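Long-range contacts in geranylgeranyl pyrophosphate synthase (Corynebacterium glutamicum, PDB 3LK5), which probably makes isoprenoid diphosphates as a magnesium-dependent trans-prenyltransferase of the FPP/GGPP synthase family: residues P22-R26 with L59-R64; L54-V58 with A102-I106; D92-S96 with M162-L168. All coordinates share one frame; numbering follows the deposited sequence.

Contact 1 (P22-R26 with L59-R64); sequences PEVVR and LNGGKR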
ATOM      1  N   PRO A  22      11.234 -20.387   9.638  1.00 28.59           N
ATOM      2  CA  PRO A  22      11.550 -18.944   9.581  1.00 28.65           C
ATOM      3  C   PRO A  22      12.913 -18.647   8.962  1.00 28.16           C
ATOM      4  O   PRO A  22      13.093 -17.563   8.383  1.00 27.43           O
ATOM      5  CB  PRO A  22      11.518 -18.499  11.048  1.00 29.53           C
ATOM      6  CG  PRO A  22      10.594 -19.472  11.700  1.00 34.23           C
ATOM      7  CD  PRO A  22      10.752 -20.782  10.980  1.00 29.97           C
ATOM      8  N   GLU A  23      13.868 -19.582   9.082  1.00 26.87           N
ATOM      9  CA  GLU A  23      15.198 -19.407   8.447  1.00 26.17           C
ATOM     10  C   GLU A  23      15.075 -19.369   6.932  1.00 25.05           C
ATOM     11  O   GLU A  23      15.717 -18.550   6.254  1.00 23.84           O
ATOM     12  CB  GLU A  23      16.156 -20.548   8.864  1.00 27.41           C
ATOM     13  CG  GLU A  23      16.403 -20.591  10.335  1.00 27.97           C
ATOM     14  CD  GLU A  23      17.231 -21.802  10.735  1.00 28.57           C
ATOM     15  OE1 GLU A  23      17.515 -22.691   9.888  1.00 28.60           O
ATOM     16  OE2 GLU A  23      17.607 -21.837  11.894  1.00 29.03           O
ATOM     17  N   VAL A  24      14.226 -20.254   6.405  1.00 25.24           N
ATOM     18  CA  VAL A  24      13.980 -20.314   4.970  1.00 26.04           C
ATOM     19  C   VAL A  24      13.301 -19.002   4.518  1.00 24.54           C
ATOM     20  O   VAL A  24      13.675 -18.458   3.498  1.00 24.29           O
ATOM     21  CB  VAL A  24      13.090 -21.545   4.609  1.00 27.64           C
ATOM     22  CG1 VAL A  24      12.716 -21.526   3.156  1.00 32.49           C
ATOM     23  CG2 VAL A  24      13.872 -22.863   4.930  1.00 33.52           C
ATOM     24  N   VAL A  25      12.344 -18.512   5.301  1.00 23.81           N
ATOM     25  CA  VAL A  25      11.637 -17.264   4.959  1.00 23.40           C
ATOM     26  C   VAL A  25      12.648 -16.109   4.889  1.00 24.81           C
ATOM     27  O   VAL A  25      12.652 -15.353   3.923  1.00 23.65           O
ATOM     28  CB  VAL A  25      10.520 -16.960   5.964  1.00 22.93           C
ATOM     29  CG1 VAL A  25       9.914 -15.522   5.761  1.00 24.68           C
ATOM     30  CG2 VAL A  25       9.422 -18.060   5.880  1.00 25.43           C
ATOM     31  N   ARG A  26      13.527 -16.005   5.895  1.00 25.74           N
ATOM     32  CA  ARG A  26      14.564 -14.960   5.902  1.00 25.21           C
ATOM     33  C   ARG A  26      15.458 -15.042   4.681  1.00 24.37           C
ATOM     34  O   ARG A  26      15.759 -13.994   4.089  1.00 25.09           O
ATOM     35  CB  ARG A  26      15.400 -15.009   7.197  1.00 26.56           C
ATOM     36  CG  ARG A  26      16.344 -13.805   7.378  1.00 33.21           C
ATOM     37  CD  ARG A  26      17.162 -13.963   8.691  1.00 31.11           C
ATOM     38  NE  ARG A  26      17.893 -12.725   9.048  1.00 37.05           N
ATOM     39  CZ  ARG A  26      19.028 -12.296   8.488  1.00 32.77           C
ATOM     40  NH1 ARG A  26      19.583 -12.950   7.475  1.00 37.52           N
ATOM     41  NH2 ARG A  26      19.589 -11.158   8.919  1.00 36.97           N
ATOM     42  N   LEU A  59      14.057  -8.182   7.866  1.00 29.54           N
ATOM     43  CA  LEU A  59      14.939  -9.335   8.083  1.00 31.67           C
ATOM     44  C   LEU A  59      15.175  -9.689   9.558  1.00 34.79           C
ATOM     45  O   LEU A  59      15.378 -10.876   9.875  1.00 34.77           O
ATOM     46  CB  LEU A  59      16.280  -9.178   7.368  1.00 30.57           C
ATOM     47  CG  LEU A  59      16.272  -9.050   5.841  1.00 26.36           C
ATOM     48  CD1 LEU A  59      17.713  -8.892   5.335  1.00 29.84           C
ATOM     49  CD2 LEU A  59      15.555 -10.244   5.154  1.00 29.37           C
ATOM     50  N   ASN A  60      15.140  -8.697  10.448  1.00 37.15           N
ATOM     51  CA  ASN A  60      15.757  -8.889  11.786  1.00 42.35           C
ATOM     52  C   ASN A  60      14.838  -9.220  12.920  1.00 45.54           C
ATOM     53  O   ASN A  60      15.258  -9.203  14.103  1.00 47.81           O
ATOM     54  CB  ASN A  60      16.644  -7.708  12.196  1.00 43.84           C
ATOM     55  CG  ASN A  60      17.820  -7.522  11.271  1.00 54.17           C
ATOM     56  OD1 ASN A  60      18.296  -8.473  10.646  1.00 45.81           O
ATOM     57  ND2 ASN A  60      18.302  -6.298  11.180  1.00 44.96           N
ATOM     58  N   GLY A  61      13.601  -9.548  12.597  1.00 45.02           N
ATOM     59  CA  GLY A  61      12.711 -10.079  13.602  1.00 46.18           C
ATOM     60  C   GLY A  61      11.426 -10.500  12.929  1.00 46.88           C
ATOM     61  O   GLY A  61      11.234 -10.230  11.743  1.00 47.44           O
ATOM     62  N   GLY A  62      10.546 -11.119  13.699  1.00 46.01           N
ATOM     63  CA  GLY A  62       9.303 -11.671  13.188  1.00 45.47           C
ATOM     64  C   GLY A  62       9.265 -13.168  13.464  1.00 44.56           C
ATOM     65  O   GLY A  62      10.268 -13.856  13.267  1.00 45.49           O
ATOM     66  N   LYS A  63       8.114 -13.684  13.889  1.00 42.56           N
ATOM     67  CA  LYS A  63       7.936 -15.128  14.047  1.00 41.14           C
ATOM     68  C   LYS A  63       7.663 -15.886  12.710  1.00 35.43           C
ATOM     69  O   LYS A  63       7.762 -17.111  12.650  1.00 33.20           O
ATOM     70  CB  LYS A  63       6.813 -15.409  15.053  1.00 46.14           C
ATOM     71  CG  LYS A  63       7.100 -14.935  16.498  1.00 56.87           C
ATOM     72  CD  LYS A  63       8.210 -15.755  17.200  1.00 51.43           C
ATOM     73  CE  LYS A  63       7.758 -17.155  17.674  1.00 57.42           C
ATOM     74  NZ  LYS A  63       6.886 -17.081  18.894  1.00 53.40           N
ATOM     75  N   ARG A  64       7.335 -15.138  11.656  1.00 31.29           N
ATOM     76  CA  ARG A  64       7.035 -15.723  10.324  1.00 29.07           C
ATOM     77  C   ARG A  64       5.816 -16.692  10.349  1.00 26.61           C
ATOM     78  O   ARG A  64       5.787 -17.673   9.612  1.00 25.41           O
ATOM     79  CB  ARG A  64       8.262 -16.437   9.726  1.00 28.62           C
ATOM     80  CG  ARG A  64       9.617 -15.667   9.866  1.00 26.86           C
ATOM     81  CD  ARG A  64       9.569 -14.222   9.337  1.00 28.69           C
ATOM     82  NE  ARG A  64      10.948 -13.714   9.315  1.00 28.27           N
ATOM     83  CZ  ARG A  64      11.318 -12.485   8.982  1.00 30.89           C
ATOM     84  NH1 ARG A  64      10.411 -11.574   8.604  1.00 28.88           N
ATOM     85  NH2 ARG A  64      12.611 -12.164   9.038  1.00 27.17           N
TER
HETATM   86  O   HOH W   1      13.251 -15.254  10.071  1.00 32.98           O
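A single water ties P22 to R64: it donates to P22 O, 2.9 Å away, and accepts from R64 NE. It sits at the edge of the R64 guanidinium, in its plane, while G61 O lies over one face of the group. The other end of this buried arginine is held from outside the two segments, since NH1 donates a hydrogen bond to V58 O and forms a salt bridge with E98 of helix 87-111.

R26 makes the direct polar links, and both are weak. Its chain is extended from CG to NE and reaches across the last turn of helix 45-59. R26 NE donates to L59 O at 3.2 Å with a bent N-H...O angle of 131°, and R26 NH2 points to N60 OD1 at 3.4 Å. The guanidinium and the N60 amide are nearly parallel, their planes 21° apart, with OD1 at the guanidinium edge and L59 CB over one of its faces.

Beneath this exposed layer the aliphatic part of R64 rests on helix 21-43. R64 CG, anti to the carbonyl carbon and beside the backbone N (chi1 -44°), lies 3.6 Å from P22 CB. The bend at chi2 then carries R64 CD to 3.8 Å from V25 CG1. Proline and valine thus meet mainly its methylenes. L59 CD2 packs 3.9 Å from R26 O, and L59 also touches L29, T30 and L33 further along that helix.

R26 NE and R64 NH2 are only 5.3 Å apart. The carboxylate of E98 probably offsets much of the R64 charge, whereas R26 is exposed to solvent. The chemistry implies a firmly fixed R64 at the N-cap of helix 65-78, with R26 adding a looser, solvent-side fastening to the preceding turn.

Contact 2 (L54-V58 with A102-I106); sequences LRSFV and ACALI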
ATOM      1  N   LEU A  54      14.117  -0.371   6.066  1.00 27.45           N
ATOM      2  CA  LEU A  54      13.036  -1.326   5.853  1.00 27.10           C
ATOM      3  C   LEU A  54      13.606  -2.754   5.842  1.00 26.41           C
ATOM      4  O   LEU A  54      13.017  -3.671   6.422  1.00 27.34           O
ATOM      5  CB  LEU A  54      12.281  -0.996   4.523  1.00 26.98           C
ATOM      6  CG  LEU A  54      11.225  -2.017   4.082  1.00 27.07           C
ATOM      7  CD1 LEU A  54      10.142  -2.177   5.137  1.00 28.01           C
ATOM      8  CD2 LEU A  54      10.601  -1.659   2.702  1.00 27.49           C
ATOM      9  N   ARG A  55      14.742  -2.919   5.169  1.00 26.62           N
ATOM     10  CA  ARG A  55      15.433  -4.209   5.084  1.00 28.95           C
ATOM     11  C   ARG A  55      15.751  -4.762   6.470  1.00 29.16           C
ATOM     12  O   ARG A  55      15.452  -5.939   6.750  1.00 28.27           O
ATOM     13  CB  ARG A  55      16.718  -4.084   4.275  1.00 30.39           C
ATOM     14  CG  ARG A  55      17.501  -5.399   4.199  1.00 32.26           C
ATOM     15  CD  ARG A  55      18.886  -5.200   3.595  1.00 33.01           C
ATOM     16  NE  ARG A  55      19.630  -6.469   3.558  1.00 32.59           N
ATOM     17  CZ  ARG A  55      19.844  -7.167   2.444  1.00 33.78           C
ATOM     18  NH1 ARG A  55      19.413  -6.720   1.268  1.00 31.46           N
ATOM     19  NH2 ARG A  55      20.521  -8.305   2.501  1.00 32.79           N
ATOM     20  N   SER A  56      16.358  -3.936   7.335  1.00 29.91           N
ATOM     21  CA  SER A  56      16.628  -4.357   8.710  1.00 30.80           C
ATOM     22  C   SER A  56      15.363  -4.780   9.432  1.00 31.15           C
ATOM     23  O   SER A  56      15.354  -5.792  10.155  1.00 31.54           O
ATOM     24  CB  SER A  56      17.332  -3.264   9.528  1.00 31.21           C
ATOM     25  OG  SER A  56      18.574  -2.966   8.937  1.00 45.51           O
ATOM     26  N   PHE A  57      14.295  -4.004   9.256  1.00 30.29           N
ATOM     27  CA  PHE A  57      13.054  -4.287   9.958  1.00 31.07           C
ATOM     28  C   PHE A  57      12.454  -5.638   9.529  1.00 30.75           C
ATOM     29  O   PHE A  57      12.004  -6.425  10.364  1.00 30.37           O
ATOM     30  CB  PHE A  57      12.063  -3.137   9.731  1.00 32.86           C
ATOM     31  CG  PHE A  57      10.778  -3.265  10.482  1.00 38.37           C
ATOM     32  CD1 PHE A  57      10.724  -3.018  11.865  1.00 35.63           C
ATOM     33  CD2 PHE A  57       9.606  -3.602   9.817  1.00 34.60           C
ATOM     34  CE1 PHE A  57       9.519  -3.133  12.573  1.00 39.19           C
ATOM     35  CE2 PHE A  57       8.398  -3.734  10.505  1.00 38.78           C
ATOM     36  CZ  PHE A  57       8.340  -3.487  11.886  1.00 35.50           C
ATOM     37  N   VAL A  58      12.491  -5.907   8.224  1.00 30.23           N
ATOM     38  CA  VAL A  58      11.882  -7.113   7.643  1.00 29.54           C
ATOM     39  C   VAL A  58      12.740  -8.342   7.998  1.00 30.29           C
ATOM     40  O   VAL A  58      12.224  -9.427   8.336  1.00 30.25           O
ATOM     41  CB  VAL A  58      11.803  -6.943   6.075  1.00 28.91           C
ATOM     42  CG1 VAL A  58      11.464  -8.258   5.373  1.00 28.68           C
ATOM     43  CG2 VAL A  58      10.754  -5.874   5.722  1.00 28.40           C
ATOM     44  N   ALA A 102       5.036  -6.258   7.363  1.00 24.02           N
ATOM     45  CA  ALA A 102       5.915  -5.119   7.607  1.00 25.68           C
ATOM     46  C   ALA A 102       5.122  -3.823   7.441  1.00 25.97           C
ATOM     47  O   ALA A 102       5.231  -2.914   8.281  1.00 25.49           O
ATOM     48  CB  ALA A 102       7.111  -5.127   6.699  1.00 26.65           C
ATOM     49  N   CYS A 103       4.336  -3.718   6.360  1.00 24.32           N
ATOM     50  CA  CYS A 103       3.522  -2.501   6.155  1.00 25.18           C
ATOM     51  C   CYS A 103       2.551  -2.319   7.313  1.00 26.59           C
ATOM     52  O   CYS A 103       2.406  -1.216   7.841  1.00 27.42           O
ATOM     53  CB  CYS A 103       2.724  -2.566   4.847  1.00 25.58           C
ATOM     54  SG  CYS A 103       1.723  -1.039   4.547  1.00 27.53           S
ATOM     55  N   ALA A 104       1.860  -3.392   7.680  1.00 26.98           N
ATOM     56  CA  ALA A 104       0.894  -3.337   8.770  1.00 27.35           C
ATOM     57  C   ALA A 104       1.531  -2.792  10.066  1.00 28.31           C
ATOM     58  O   ALA A 104       0.964  -1.909  10.723  1.00 27.67           O
ATOM     59  CB  ALA A 104       0.301  -4.773   9.032  1.00 28.20           C
ATOM     60  N   LEU A 105       2.701  -3.315  10.427  1.00 28.15           N
ATOM     61  CA  LEU A 105       3.362  -2.909  11.685  1.00 30.30           C
ATOM     62  C   LEU A 105       3.869  -1.467  11.620  1.00 30.60           C
ATOM     63  O   LEU A 105       3.741  -0.720  12.589  1.00 31.79           O
ATOM     64  CB  LEU A 105       4.532  -3.858  12.023  1.00 31.45           C
ATOM     65  CG  LEU A 105       4.254  -5.345  12.299  1.00 33.18           C
ATOM     66  CD1 LEU A 105       5.578  -6.121  12.303  1.00 32.47           C
ATOM     67  CD2 LEU A 105       3.601  -5.514  13.651  1.00 32.95           C
ATOM     68  N   ILE A 106       4.451  -1.089  10.479  1.00 28.87           N
ATOM     69  CA  ILE A 106       4.977   0.259  10.294  1.00 28.83           C
ATOM     70  C   ILE A 106       3.835   1.282  10.336  1.00 30.10           C
ATOM     71  O   ILE A 106       3.911   2.276  11.089  1.00 30.83           O
ATOM     72  CB  ILE A 106       5.823   0.367   9.005  1.00 28.14           C
ATOM     73  CG1 ILE A 106       7.078  -0.484   9.156  1.00 27.95           C
ATOM     74  CG2 ILE A 106       6.171   1.834   8.696  1.00 28.43           C
ATOM     75  CD1 ILE A 106       7.815  -0.780   7.830  1.00 30.12           C
TER
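V58 meets A102 where the two backbones come nearest: V58 N donates to L54 O at 2.9 Å within its own helix, while its side chain turns to the other segment, V58 CG2 lying 3.8 Å from A102 CB. A102 O accepts the helical N-H of I106, and the ring carbon F57 CE2 comes to 4.0 Å from A102 O. The ring's approach to that carbonyl is a plain van der Waals one, and the rest of the contact is hydrocarbon.

F57 does most of the work. Its CG stands anti to the backbone N (chi1 -176°), which sends the ring toward helix 87-111. L105 meets the far end of that ring: L105 CB lies in the ring plane, at the edge, 3.8 Å from F57 CZ, and L105 CD1 touches the same carbon. I106 comes along the CD2-CE2 side, where I106 CG1 is 3.8 Å from F57 CE2. The two side chains run past each other in opposite directions, so the I106 chain continues back toward helix 45-59. I106 CD1 ends 3.8 Å from L54 CD1, the two side chains crossing at about a right angle.

The two segments cross nearly at right angles (104°), with their axes 11.2 Å apart at closest approach. At that spacing the long chains of F57 and I106 span the distance between the axes. Helix 144-164 packs on the contact too, W158 against L54 and S148 against I106, and V58 reaches L29 on helix 21-43.

This is helix packing in the all-alpha fold of trans-prenyltransferases. Two residues after I106 the first aspartate-rich motif begins at the end of helix 87-111; its D108 and D112 are magnesium ligands, though no metal is bound to this chain in the model.

Contact 3 (D92-S96 with M162-L168); sequences DAAAS and MLQDSGL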
ATOM      1  N   ASP A  92       8.548 -18.276  -2.129  1.00 22.86           N
ATOM      2  CA  ASP A  92       8.486 -16.814  -2.303  1.00 23.68           C
ATOM      3  C   ASP A  92       7.083 -16.287  -2.109  1.00 23.40           C
ATOM      4  O   ASP A  92       6.899 -15.210  -1.490  1.00 22.45           O
ATOM      5  CB  ASP A  92       8.977 -16.432  -3.692  1.00 24.83           C
ATOM      6  CG  ASP A  92      10.503 -16.393  -3.773  1.00 35.25           C
ATOM      7  OD1 ASP A  92      11.213 -16.363  -2.758  1.00 26.64           O
ATOM      8  OD2 ASP A  92      11.008 -16.423  -4.880  1.00 29.70           O
ATOM      9  N   ALA A  93       6.092 -17.044  -2.621  1.00 22.57           N
ATOM     10  CA  ALA A  93       4.677 -16.669  -2.346  1.00 22.63           C
ATOM     11  C   ALA A  93       4.387 -16.634  -0.866  1.00 23.33           C
ATOM     12  O   ALA A  93       3.780 -15.672  -0.375  1.00 22.57           O
ATOM     13  CB  ALA A  93       3.681 -17.613  -3.081  1.00 22.56           C
ATOM     14  N   ALA A  94       4.806 -17.691  -0.134  1.00 21.87           N
ATOM     15  CA  ALA A  94       4.647 -17.678   1.306  1.00 22.06           C
ATOM     16  C   ALA A  94       5.339 -16.514   2.001  1.00 22.01           C
ATOM     17  O   ALA A  94       4.752 -15.850   2.874  1.00 22.00           O
ATOM     18  CB  ALA A  94       5.121 -19.077   1.918  1.00 21.80           C
ATOM     19  N   ALA A  95       6.577 -16.253   1.589  1.00 22.51           N
ATOM     20  CA  ALA A  95       7.401 -15.230   2.224  1.00 23.37           C
ATOM     21  C   ALA A  95       6.891 -13.821   1.957  1.00 22.72           C
ATOM     22  O   ALA A  95       7.113 -12.917   2.781  1.00 23.06           O
ATOM     23  CB  ALA A  95       8.881 -15.357   1.730  1.00 22.56           C
ATOM     24  N   SER A  96       6.203 -13.631   0.828  1.00 23.25           N
ATOM     25  CA  SER A  96       5.702 -12.281   0.459  1.00 23.36           C
ATOM     26  C   SER A  96       4.779 -11.726   1.565  1.00 23.32           C
ATOM     27  O   SER A  96       4.644 -10.509   1.730  1.00 22.95           O
ATOM     28  CB  SER A  96       4.952 -12.310  -0.886  1.00 23.61           C
ATOM     29  OG  SER A  96       3.688 -12.950  -0.708  1.00 22.69           O
HETATM   30  N   MSE A 162       6.543  -9.578  -5.069  1.00 21.34           N
HETATM   31  CA  MSE A 162       7.195 -10.842  -4.679  1.00 21.75           C
HETATM   32  C   MSE A 162       6.303 -12.013  -5.032  1.00 21.71           C
HETATM   33  O   MSE A 162       6.801 -13.051  -5.505  1.00 20.87           O
HETATM   34  CB  MSE A 162       7.533 -10.855  -3.176  1.00 23.10           C
HETATM   35  CG  MSE A 162       8.417 -12.074  -2.797  1.00 25.28           C
HETATM   36 SE   MSE A 162       9.146 -11.774  -1.019  1.00 31.08          SE
HETATM   37  CE  MSE A 162      10.295 -13.437  -0.865  1.00 24.66           C
ATOM     38  N   LEU A 163       4.987 -11.849  -4.840  1.00 21.62           N
ATOM     39  CA  LEU A 163       4.031 -12.847  -5.323  1.00 21.48           C
ATOM     40  C   LEU A 163       3.985 -12.933  -6.870  1.00 21.29           C
ATOM     41  O   LEU A 163       4.145 -14.030  -7.448  1.00 21.49           O
ATOM     42  CB  LEU A 163       2.600 -12.577  -4.749  1.00 20.95           C
ATOM     43  CG  LEU A 163       1.519 -13.562  -5.262  1.00 22.57           C
ATOM     44  CD1 LEU A 163       1.824 -15.013  -4.783  1.00 21.93           C
ATOM     45  CD2 LEU A 163       0.114 -13.089  -4.835  1.00 21.71           C
ATOM     46  N   GLN A 164       3.764 -11.798  -7.547  1.00 19.49           N
ATOM     47  CA  GLN A 164       3.521 -11.841  -9.000  1.00 20.62           C
ATOM     48  C   GLN A 164       4.799 -12.270  -9.744  1.00 21.82           C
ATOM     49  O   GLN A 164       4.697 -12.888 -10.806  1.00 21.75           O
ATOM     50  CB  GLN A 164       3.101 -10.471  -9.539  1.00 21.57           C
ATOM     51  CG  GLN A 164       1.701  -9.999  -8.982  1.00 25.16           C
ATOM     52  CD  GLN A 164       0.609 -11.034  -9.124  1.00 23.83           C
ATOM     53  OE1 GLN A 164       0.556 -11.761 -10.109  1.00 24.49           O
ATOM     54  NE2 GLN A 164      -0.295 -11.086  -8.132  1.00 25.85           N
ATOM     55  N   ASP A 165       5.957 -11.997  -9.154  1.00 21.88           N
ATOM     56  CA  ASP A 165       7.261 -12.321  -9.782  1.00 22.30           C
ATOM     57  C   ASP A 165       7.911 -13.588  -9.251  1.00 22.81           C
ATOM     58  O   ASP A 165       9.081 -13.888  -9.578  1.00 22.77           O
ATOM     59  CB  ASP A 165       8.259 -11.157  -9.665  1.00 23.58           C
ATOM     60  CG  ASP A 165       7.854  -9.947 -10.533  1.00 24.94           C
ATOM     61  OD1 ASP A 165       7.256 -10.095 -11.623  1.00 22.71           O
ATOM     62  OD2 ASP A 165       8.096  -8.817 -10.079  1.00 26.38           O
ATOM     63  N   SER A 166       7.138 -14.345  -8.469  1.00 22.74           N
ATOM     64  CA  SER A 166       7.636 -15.533  -7.755  1.00 24.31           C
ATOM     65  C   SER A 166       8.050 -16.643  -8.714  1.00 26.19           C
ATOM     66  O   SER A 166       8.862 -17.505  -8.345  1.00 28.05           O
ATOM     67  CB  SER A 166       6.542 -16.082  -6.835  1.00 22.52           C
ATOM     68  OG  SER A 166       5.372 -16.399  -7.587  1.00 23.43           O
ATOM     69  N   GLY A 167       7.458 -16.643  -9.909  1.00 25.45           N
ATOM     70  CA  GLY A 167       7.649 -17.745 -10.854  1.00 25.58           C
ATOM     71  C   GLY A 167       6.560 -18.798 -10.738  1.00 25.29           C
ATOM     72  O   GLY A 167       6.634 -19.804 -11.431  1.00 25.44           O
ATOM     73  N   LEU A 168       5.552 -18.595  -9.864  1.00 23.48           N
ATOM     74  CA  LEU A 168       4.315 -19.413  -9.923  1.00 24.01           C
ATOM     75  C   LEU A 168       3.750 -19.339 -11.347  1.00 25.45           C
ATOM     76  O   LEU A 168       3.813 -18.276 -11.987  1.00 25.63           O
ATOM     77  CB  LEU A 168       3.252 -18.887  -8.938  1.00 23.35           C
ATOM     78  CG  LEU A 168       3.516 -19.173  -7.441  1.00 25.21           C
ATOM     79  CD1 LEU A 168       2.386 -18.591  -6.595  1.00 23.40           C
ATOM     80  CD2 LEU A 168       3.626 -20.695  -7.203  1.00 23.08           C
TER
HETATM   81  O   HOH W   2      11.395 -18.036  -7.255  1.00 36.93           O
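D92 faces the turn after helix 144-164 and is joined to it by a water, which donates to D92 OD2 at 2.9 Å and to S166 O at 2.8 Å. The other carboxylate oxygen, OD1, forms a salt bridge with R28 of helix 21-43 and lies beside CE of M162, a selenomethionine in this model. The D92 and S166 CB atoms also meet.

At A93 the backbones come close, A93 CA lying 4.9 Å from L163 CA. The methyl A93 CB packs against L163 CD1 at 3.6 Å and also touches L168 CD1, which reaches in from beyond the turn. I231 of helix 205-231 lies against both A93 and L168.

A95 CB lies 3.5 Å from M162 CE, the methyl of the selenomethionine. M162 is extended beyond CG and lies across the helix, its SE over the backbone of S96 and its CE between A95 and D92 OD1. R28, L29 and F32 of helix 21-43 also border this side chain.

S96 packs through carbon, S96 CB being 3.7 Å from M162 CB. S96 OG, set between the backbone N and the carbonyl carbon (chi1 73°), turns back along its own helix and donates to A93 O at 2.7 Å, so the buried hydroxyl is satisfied without the other segment. S166 does something similar: S166 OG gives its proton to L163 O at 2.7 Å and accepts from L168 N, two residues on, in a nearly straight bond (168°), which makes an ST turn.

Small residues thus let helix 87-111 lie tight against the end of helix 144-164. In this all-alpha prenyltransferase fold the turn also faces the dimer partner, since D165 forms salt bridges with R177 and R181 of the second subunit.

Contacts 1 and 2 meet directly: R64 NH1 is hydrogen-bonded to V58 O at 2.8 Å, and their centres are about 12 Å apart. Contact 1 reaches contact 3 through packing, with V25 CG1 4.2 Å from A95 CB. Contacts 2 and 3 both use helix 87-111 but do not touch, their nearest atoms being about 7 Å apart. Of the three, contact 2 lies nearest the magnesium-binding aspartates, the side chain of L105 being about 6 Å from that of D108 and about 9 Å from that of D112, whereas contacts 1 and 3 are away from them. Glycerol, probably from the crystallisation liquor, is bound near K63 in contact 1 and near L105 in contact 2.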